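Local structure of ABC transporter periplasmic peptide-binding protein (Pseudoalteromonas, 4QFL) at residues A[312-317]-A[496-501]; A[317-322]-A[501-506]; A[376-381]-A[391-396]. The protein binds dipeptides in the periplasm, here with Ala-Phe in its pocket, and probably delivers them to an ABC transporter for uptake. All blocks are in the same frame, centred on the assembly; numbering follows the deposited sequence.

Contact 1 of 3, residues A[312-317]-A[496-501]; sequences ALVHAI and EQLPLY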
# COMPACT_ATOMS: atom_id res chain seq x y z
N ALA A 312 7.72 -27.34 -7.26
CA ALA A 312 6.69 -28.34 -7.49
C ALA A 312 5.27 -27.77 -7.39
O ALA A 312 4.43 -28.04 -8.24
CB ALA A 312 6.87 -29.52 -6.55
N LEU A 313 4.99 -26.96 -6.37
CA LEU A 313 3.64 -26.45 -6.14
C LEU A 313 3.17 -25.48 -7.24
O LEU A 313 2.02 -25.51 -7.67
CB LEU A 313 3.55 -25.75 -4.79
CG LEU A 313 3.62 -26.58 -3.50
CD1 LEU A 313 3.97 -25.68 -2.32
CD2 LEU A 313 2.32 -27.31 -3.24
N VAL A 314 4.07 -24.60 -7.66
CA VAL A 314 3.76 -23.60 -8.67
C VAL A 314 3.33 -24.23 -10.00
O VAL A 314 2.40 -23.73 -10.64
CB VAL A 314 4.96 -22.67 -8.92
CG1 VAL A 314 4.75 -21.86 -10.18
CG2 VAL A 314 5.18 -21.74 -7.72
N HIS A 315 3.99 -25.31 -10.40
CA HIS A 315 3.70 -25.96 -11.69
C HIS A 315 2.31 -26.59 -11.74
O HIS A 315 1.81 -26.94 -12.81
CB HIS A 315 4.77 -27.01 -12.03
CG HIS A 315 6.05 -26.43 -12.55
ND1 HIS A 315 6.11 -25.59 -13.64
CD2 HIS A 315 7.33 -26.60 -12.14
CE1 HIS A 315 7.36 -25.25 -13.87
NE2 HIS A 315 8.13 -25.85 -12.98
N ALA A 316 1.67 -26.73 -10.58
CA ALA A 316 0.37 -27.37 -10.50
C ALA A 316 -0.77 -26.38 -10.75
O ALA A 316 -1.93 -26.77 -10.82
CB ALA A 316 0.20 -28.00 -9.14
N ILE A 317 -0.43 -25.10 -10.89
CA ILE A 317 -1.45 -24.05 -10.89
C ILE A 317 -1.88 -23.60 -12.27
O ILE A 317 -1.08 -23.12 -13.06
CB ILE A 317 -1.00 -22.84 -10.07
CG1 ILE A 317 -0.52 -23.29 -8.69
CG2 ILE A 317 -2.14 -21.84 -9.92
CD1 ILE A 317 -1.58 -24.07 -7.92
N GLU A 496 13.97 -17.49 -9.57
CA GLU A 496 14.84 -18.63 -9.27
C GLU A 496 14.49 -19.21 -7.92
O GLU A 496 14.37 -20.42 -7.77
CB GLU A 496 16.31 -18.21 -9.24
CG GLU A 496 16.82 -17.55 -10.51
CD GLU A 496 17.19 -18.54 -11.59
OE1 GLU A 496 18.29 -18.38 -12.18
OE2 GLU A 496 16.38 -19.47 -11.86
N GLN A 497 14.36 -18.33 -6.93
CA GLN A 497 14.20 -18.76 -5.55
C GLN A 497 12.74 -18.94 -5.15
O GLN A 497 12.44 -19.64 -4.19
CB GLN A 497 14.91 -17.78 -4.59
CG GLN A 497 16.45 -17.81 -4.66
CD GLN A 497 17.02 -19.22 -4.43
OE1 GLN A 497 17.82 -19.72 -5.24
NE2 GLN A 497 16.61 -19.86 -3.34
N LEU A 498 11.85 -18.28 -5.88
CA LEU A 498 10.42 -18.37 -5.61
C LEU A 498 10.00 -18.18 -4.16
O LEU A 498 9.26 -19.00 -3.63
CB LEU A 498 9.87 -19.70 -6.10
CG LEU A 498 9.98 -19.85 -7.62
CD1 LEU A 498 9.52 -21.23 -8.02
CD2 LEU A 498 9.18 -18.75 -8.32
N PRO A 499 10.45 -17.10 -3.52
CA PRO A 499 9.86 -16.78 -2.22
C PRO A 499 8.36 -16.55 -2.43
O PRO A 499 7.54 -16.95 -1.61
CB PRO A 499 10.57 -15.49 -1.81
CG PRO A 499 11.10 -14.92 -3.11
CD PRO A 499 11.42 -16.09 -3.96
N LEU A 500 8.02 -15.91 -3.53
CA LEU A 500 6.64 -15.80 -3.93
C LEU A 500 6.55 -15.97 -5.44
O LEU A 500 7.55 -15.86 -6.15
CB LEU A 500 6.05 -14.45 -3.50
CG LEU A 500 6.82 -13.17 -3.85
CD1 LEU A 500 6.69 -12.85 -5.33
CD2 LEU A 500 6.35 -11.99 -3.01
N TYR A 501 5.35 -16.25 -5.91
CA TYR A 501 5.10 -16.50 -7.32
C TYR A 501 4.18 -15.42 -7.85
O TYR A 501 3.00 -15.38 -7.48
CB TYR A 501 4.42 -17.85 -7.48
CG TYR A 501 3.99 -18.22 -8.89
CD1 TYR A 501 4.81 -17.97 -9.99
CD2 TYR A 501 2.78 -18.85 -9.11
CE1 TYR A 501 4.41 -18.34 -11.27
CE2 TYR A 501 2.37 -19.21 -10.38
CZ TYR A 501 3.19 -18.95 -11.46
OH TYR A 501 2.76 -19.33 -12.71
O HOH W 1 1.66 -22.41 -13.21

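Contact 2 of 3, residues A[317-322]-A[501-506]; sequences IDIEKI and YPIAHG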
# COMPACT_ATOMS: atom_id res chain seq x y z
N ILE A 317 -0.43 -25.10 -10.89
CA ILE A 317 -1.45 -24.05 -10.89
C ILE A 317 -1.88 -23.60 -12.27
O ILE A 317 -1.08 -23.12 -13.06
CB ILE A 317 -1.00 -22.84 -10.07
CG1 ILE A 317 -0.52 -23.29 -8.69
CG2 ILE A 317 -2.14 -21.84 -9.92
CD1 ILE A 317 -1.58 -24.07 -7.92
N ASP A 318 -3.16 -23.77 -12.55
CA ASP A 318 -3.72 -23.37 -13.83
C ASP A 318 -3.89 -21.87 -13.87
O ASP A 318 -4.96 -21.35 -13.54
CB ASP A 318 -5.08 -24.03 -14.05
CG ASP A 318 -5.55 -23.95 -15.50
OD1 ASP A 318 -5.01 -23.13 -16.27
OD2 ASP A 318 -6.47 -24.72 -15.87
N ILE A 319 -2.84 -21.17 -14.27
CA ILE A 319 -2.85 -19.71 -14.24
C ILE A 319 -3.87 -19.15 -15.23
O ILE A 319 -4.48 -18.10 -14.99
CB ILE A 319 -1.46 -19.11 -14.53
CG1 ILE A 319 -0.52 -19.42 -13.37
CG2 ILE A 319 -1.54 -17.60 -14.68
CD1 ILE A 319 -1.04 -18.90 -12.05
N GLU A 320 -4.06 -19.85 -16.34
CA GLU A 320 -4.92 -19.32 -17.39
C GLU A 320 -6.40 -19.42 -17.02
O GLU A 320 -7.23 -18.65 -17.52
CB GLU A 320 -4.61 -19.99 -18.73
CG GLU A 320 -3.31 -19.49 -19.37
CD GLU A 320 -3.37 -18.02 -19.76
OE1 GLU A 320 -4.47 -17.55 -20.16
OE2 GLU A 320 -2.34 -17.31 -19.68
N LYS A 321 -6.72 -20.35 -16.13
CA LYS A 321 -8.07 -20.51 -15.64
C LYS A 321 -8.38 -19.44 -14.59
O LYS A 321 -9.53 -19.01 -14.45
CB LYS A 321 -8.25 -21.90 -15.02
CG LYS A 321 -9.55 -22.10 -14.26
CD LYS A 321 -10.75 -21.99 -15.17
CE LYS A 321 -12.02 -22.39 -14.46
NZ LYS A 321 -13.18 -22.35 -15.38
N ILE A 322 -7.35 -19.02 -13.87
CA ILE A 322 -7.47 -17.93 -12.91
C ILE A 322 -7.65 -16.60 -13.63
O ILE A 322 -8.47 -15.77 -13.22
CB ILE A 322 -6.26 -17.87 -11.96
CG1 ILE A 322 -6.35 -18.99 -10.93
CG2 ILE A 322 -6.20 -16.51 -11.26
CD1 ILE A 322 -5.13 -19.13 -10.06
N TYR A 501 5.35 -16.25 -5.91
CA TYR A 501 5.10 -16.50 -7.32
C TYR A 501 4.18 -15.42 -7.85
O TYR A 501 3.00 -15.38 -7.48
CB TYR A 501 4.42 -17.85 -7.48
CG TYR A 501 3.99 -18.22 -8.89
CD1 TYR A 501 4.81 -17.97 -9.99
CD2 TYR A 501 2.78 -18.85 -9.11
CE1 TYR A 501 4.41 -18.34 -11.27
CE2 TYR A 501 2.37 -19.21 -10.38
CZ TYR A 501 3.19 -18.95 -11.46
OH TYR A 501 2.76 -19.33 -12.71
N PRO A 502 4.71 -14.54 -8.72
CA PRO A 502 3.89 -13.51 -9.36
C PRO A 502 2.78 -14.17 -10.15
O PRO A 502 3.05 -15.07 -10.94
CB PRO A 502 4.88 -12.84 -10.32
CG PRO A 502 6.22 -13.08 -9.72
CD PRO A 502 6.13 -14.44 -9.09
N ILE A 503 1.55 -13.75 -9.94
CA ILE A 503 0.45 -14.36 -10.67
C ILE A 503 -0.07 -13.43 -11.75
O ILE A 503 -0.05 -13.79 -12.92
CB ILE A 503 -0.68 -14.79 -9.74
CG1 ILE A 503 -0.21 -15.98 -8.90
CG2 ILE A 503 -1.91 -15.17 -10.55
CD1 ILE A 503 -0.71 -15.96 -7.50
N ALA A 504 -0.51 -12.24 -11.37
CA ALA A 504 -1.16 -11.33 -12.31
C ALA A 504 -1.11 -9.88 -11.85
O ALA A 504 -0.77 -9.58 -10.71
CB ALA A 504 -2.59 -11.76 -12.51
N HIS A 505 -1.47 -8.99 -12.75
CA HIS A 505 -1.61 -7.59 -12.42
C HIS A 505 -3.04 -7.17 -12.75
O HIS A 505 -3.49 -7.39 -13.88
CB HIS A 505 -0.61 -6.76 -13.21
CG HIS A 505 0.79 -7.30 -13.16
ND1 HIS A 505 1.34 -8.04 -14.18
CD2 HIS A 505 1.75 -7.21 -12.21
CE1 HIS A 505 2.58 -8.38 -13.86
NE2 HIS A 505 2.85 -7.89 -12.67
N GLY A 506 -3.74 -6.58 -11.78
CA GLY A 506 -5.13 -6.19 -11.98
C GLY A 506 -5.33 -4.79 -12.56
O GLY A 506 -4.40 -3.98 -12.61
O HOH W 1 1.66 -22.41 -13.21

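Contact 3 of 3, residues A[376-381]-A[391-396]; sequences IWAMPV and KMAELM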
# COMPACT_ATOMS: atom_id res chain seq x y z
N ILE A 376 -3.61 -22.35 2.38
CA ILE A 376 -3.50 -21.16 1.57
C ILE A 376 -4.36 -20.12 2.22
O ILE A 376 -5.57 -20.29 2.34
CB ILE A 376 -3.99 -21.37 0.15
CG1 ILE A 376 -3.10 -22.38 -0.58
CG2 ILE A 376 -4.04 -20.04 -0.61
CD1 ILE A 376 -3.51 -22.61 -2.02
N TRP A 377 -3.74 -19.05 2.67
CA TRP A 377 -4.46 -17.95 3.26
C TRP A 377 -5.01 -17.04 2.17
O TRP A 377 -4.28 -16.65 1.26
CB TRP A 377 -3.54 -17.21 4.21
CG TRP A 377 -3.36 -17.95 5.48
CD1 TRP A 377 -2.96 -19.25 5.63
CD2 TRP A 377 -3.55 -17.44 6.80
NE1 TRP A 377 -2.90 -19.58 6.97
CE2 TRP A 377 -3.26 -18.48 7.70
CE3 TRP A 377 -3.94 -16.19 7.30
CZ2 TRP A 377 -3.35 -18.31 9.08
CZ3 TRP A 377 -4.03 -16.03 8.65
CH2 TRP A 377 -3.74 -17.08 9.53
N ALA A 378 -6.30 -16.71 2.27
CA ALA A 378 -6.99 -15.92 1.25
C ALA A 378 -7.60 -14.64 1.81
O ALA A 378 -8.31 -14.68 2.81
CB ALA A 378 -8.09 -16.76 0.58
N MET A 379 -7.31 -13.52 1.15
CA MET A 379 -7.86 -12.21 1.54
C MET A 379 -9.39 -12.20 1.49
O MET A 379 -9.98 -12.80 0.58
CB MET A 379 -7.29 -11.12 0.63
CG MET A 379 -5.78 -11.10 0.61
SD MET A 379 -5.07 -9.91 -0.55
CE MET A 379 -5.32 -10.78 -2.09
N PRO A 380 -10.03 -11.52 2.45
CA PRO A 380 -11.49 -11.48 2.57
C PRO A 380 -12.15 -10.40 1.71
O PRO A 380 -13.37 -10.37 1.56
CB PRO A 380 -11.69 -11.15 4.05
CG PRO A 380 -10.53 -10.28 4.38
CD PRO A 380 -9.37 -10.80 3.56
N VAL A 381 -11.34 -9.50 1.16
CA VAL A 381 -11.86 -8.37 0.40
C VAL A 381 -11.15 -8.26 -0.95
O VAL A 381 -10.03 -8.74 -1.12
CB VAL A 381 -11.64 -7.06 1.17
CG1 VAL A 381 -12.59 -6.96 2.34
CG2 VAL A 381 -10.20 -6.98 1.64
N LYS A 391 -12.03 -17.21 -4.35
CA LYS A 391 -12.23 -17.95 -5.59
C LYS A 391 -10.90 -18.48 -6.11
O LYS A 391 -10.80 -19.63 -6.53
CB LYS A 391 -12.87 -17.04 -6.64
CG LYS A 391 -13.06 -17.65 -8.01
CD LYS A 391 -14.15 -18.71 -8.02
CE LYS A 391 -14.58 -19.06 -9.45
NZ LYS A 391 -15.04 -20.49 -9.61
N MET A 392 -9.88 -17.64 -6.07
CA MET A 392 -8.56 -18.06 -6.50
C MET A 392 -8.03 -19.22 -5.66
O MET A 392 -7.44 -20.16 -6.18
CB MET A 392 -7.57 -16.90 -6.46
CG MET A 392 -6.22 -17.26 -7.03
SD MET A 392 -5.08 -15.88 -7.07
CE MET A 392 -5.98 -14.71 -8.08
N ALA A 393 -8.24 -19.16 -4.35
CA ALA A 393 -7.76 -20.20 -3.46
C ALA A 393 -8.51 -21.52 -3.69
O ALA A 393 -7.93 -22.60 -3.57
CB ALA A 393 -7.87 -19.76 -1.99
N GLU A 394 -9.79 -21.42 -4.01
CA GLU A 394 -10.58 -22.60 -4.33
C GLU A 394 -10.13 -23.23 -5.65
O GLU A 394 -10.07 -24.46 -5.77
CB GLU A 394 -12.07 -22.27 -4.36
CG GLU A 394 -12.63 -21.89 -2.99
CD GLU A 394 -14.00 -21.22 -3.06
OE1 GLU A 394 -14.50 -20.94 -4.17
OE2 GLU A 394 -14.57 -20.96 -1.98
N LEU A 395 -9.80 -22.41 -6.64
CA LEU A 395 -9.29 -22.96 -7.89
C LEU A 395 -7.97 -23.69 -7.66
O LEU A 395 -7.74 -24.78 -8.19
CB LEU A 395 -9.13 -21.87 -8.94
CG LEU A 395 -10.46 -21.39 -9.56
CD1 LEU A 395 -10.34 -19.96 -10.07
CD2 LEU A 395 -10.94 -22.33 -10.66
N MET A 396 -7.10 -23.10 -6.84
CA MET A 396 -5.80 -23.70 -6.55
C MET A 396 -5.95 -24.98 -5.72
O MET A 396 -5.20 -25.93 -5.90
CB MET A 396 -4.89 -22.70 -5.85
CG MET A 396 -4.51 -21.51 -6.71
SD MET A 396 -3.76 -20.23 -5.71
CE MET A 396 -2.30 -19.88 -6.67

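Contact 1 of 3, residues A[312-317]-A[496-501]
Leu498 and Tyr501 both reach the same residue across the contact, Val314 near the end of helix 307-314, and each meets it in its own way. At Leu498 the chain has just left helix 480-497 with a positive phi of 48°. Its side chain comes up to one branch of the valine, CD1 of Leu498 lying 4.4 Å from CG2 of Val314, a light apolar touch. Three residues further on, in strand 500-513, comes the main interaction. Tyr501 lays its ring beneath the other valine methyl: CG1 of Val314 sits 3.5 Å from the ring centroid and 9° off the ring normal, an almost axial CH-pi contact. Val314 CG1 stands opposite its own backbone N (chi1 167°), which sends that methyl to the middle of the ring, while CG2 stays over the root of the tyrosine, 3.9 Å from Tyr501 CG. At the far end of the ring a water ties the phenol to the backbone of 312-317. It donates to Val314 O at 3.0 Å and to Ile317 O at 2.8 Å, and it has a weak bond with Tyr501 OH at 3.3 Å. Val314 O thus serves twice, because it also accepts from Ile317 N at 3.2 Å in the type I turn from Val314 to Ile317. Pro352, in a loop, packs on both Val314 and Tyr501. Arg310 of helix 307-314 binds Gln497 O and, weakly, Leu498 O, while Tyr501 pairs through its backbone with Trp295, so the contact sets the end region of helix 307-314 against the start of strand 500-513, with strand 291-297 alongside.

Contact 2 of 3, residues A[317-322]-A[501-506]
Ile319 meets Tyr501 and Ile503 in an alpha/beta packing contact of the periplasmic binding protein fold, the first turn of helix 319-325 lying against strand 500-513. Ile319 and Tyr501 approach from opposite directions. CG1 of Ile319 comes up to the phenol oxygen, 3.3 Å from Tyr501 OH, and CD1 lies 3.8 Å from Tyr501 CE2, meeting the ring obliquely. That same CD1 also touches Ile503, two residues along the strand, with its CG2 at 4.1 Å, so one methyl bridges two residues of the strand. It can do so because Ile319 CG1 is set opposite the carbonyl carbon, beside the backbone N (chi1 -68°), and carries CD1 across to the strand. With an alanine in place of Tyr501, the ring and its hydroxyl would be gone, and Ile319 CG1 and CD1 would probably be left without much of their packing. One shell out, a classic bulge sets Ile503 and Ala504 together opposite Gly293 of strand 291-297, and Ile503 also pairs through its backbone with Ala334. Trp295 of strand 291-297 packs on Ile503 as well. On the helix side, an inverse gamma turn is centred on Asp318, which also N-caps the helix that presents Ile319. Its own backbone N is bound by Asp399 of helix 389-401, which ties the start of one helix to the other. The capping bond runs from Lys321 N to Asp318 OD1 at 3.3 Å, with an N-H...O angle of 140°, and the amide meets that oxygen from above the carboxylate plane, 72° out of it.

Contact 3 of 3, residues A[376-381]-A[391-396]
Ile376 splits its two branches between Ala393 and Met396 through its first torsion. With chi1 at -65°, CG2 lies opposite the backbone N and turns to Ala393, 4.1 Å from its CB, while CG1 goes the other way. A fully extended chi2 of -178° then carries CD1 on to Met396, where it stops 4.1 Å from the CB. The two side chains cross at about a right angle, so the isoleucine meets the root of the methionine rather than running along its thioether. Two residues further along the strand, Ala378 CB faces Ala393 CB at 4.0 Å. With methyls on both sides the backbones can come close: the CA atoms of Ala378 and Ala393 are 6.4 Å apart. The elements are strand 373-378 and helix 389-401 of a beta-alpha-beta unit that is completed by strand 406-410, a building block of the alpha/beta domains of periplasmic binding proteins. Strand and helix run nearly antiparallel, their local axes at 158° and 8.6 Å apart at the closest approach, as expected when the helix carries the chain back toward the start of the next parallel strand. Ala393 also rests on Ile409 of strand 406-410 and Leu430 of strand 428-434, so its methyl is set among three strands. Trp377, between the two contact residues, points to the other side of the sheet, where its ring meets that of Tyr412. Beyond the strand, Met379 packs on Tyr385 and Leu431, both of which line the pocket of the bound phenylalanine; the side chain of Ala378 is about 13 Å from that ligand.

How the contacts relate
From the N terminus the chain first passes 312-317 and 317-322, the end of helix 307-314 and the start of helix 319-325, and much later meets them again at 496-501 and 501-506. Contacts 1 and 2 each close a loop of 178 residues; the loops cross, and they share Ile317, Tyr501 and one water. Contact 3 closes a short loop of nine residues, between strand 373-378 and helix 389-401, nested inside both. It touches the others through that helix: Met396 CE packs on Ile317 CG2 at 3.8 Å, and Met392 CE on Ile322 CG2 at 3.7 Å. The late strand 500-513 is thus joined, through helix 319-325 and the turn before it, to helix 389-401 of the beta-alpha-beta unit.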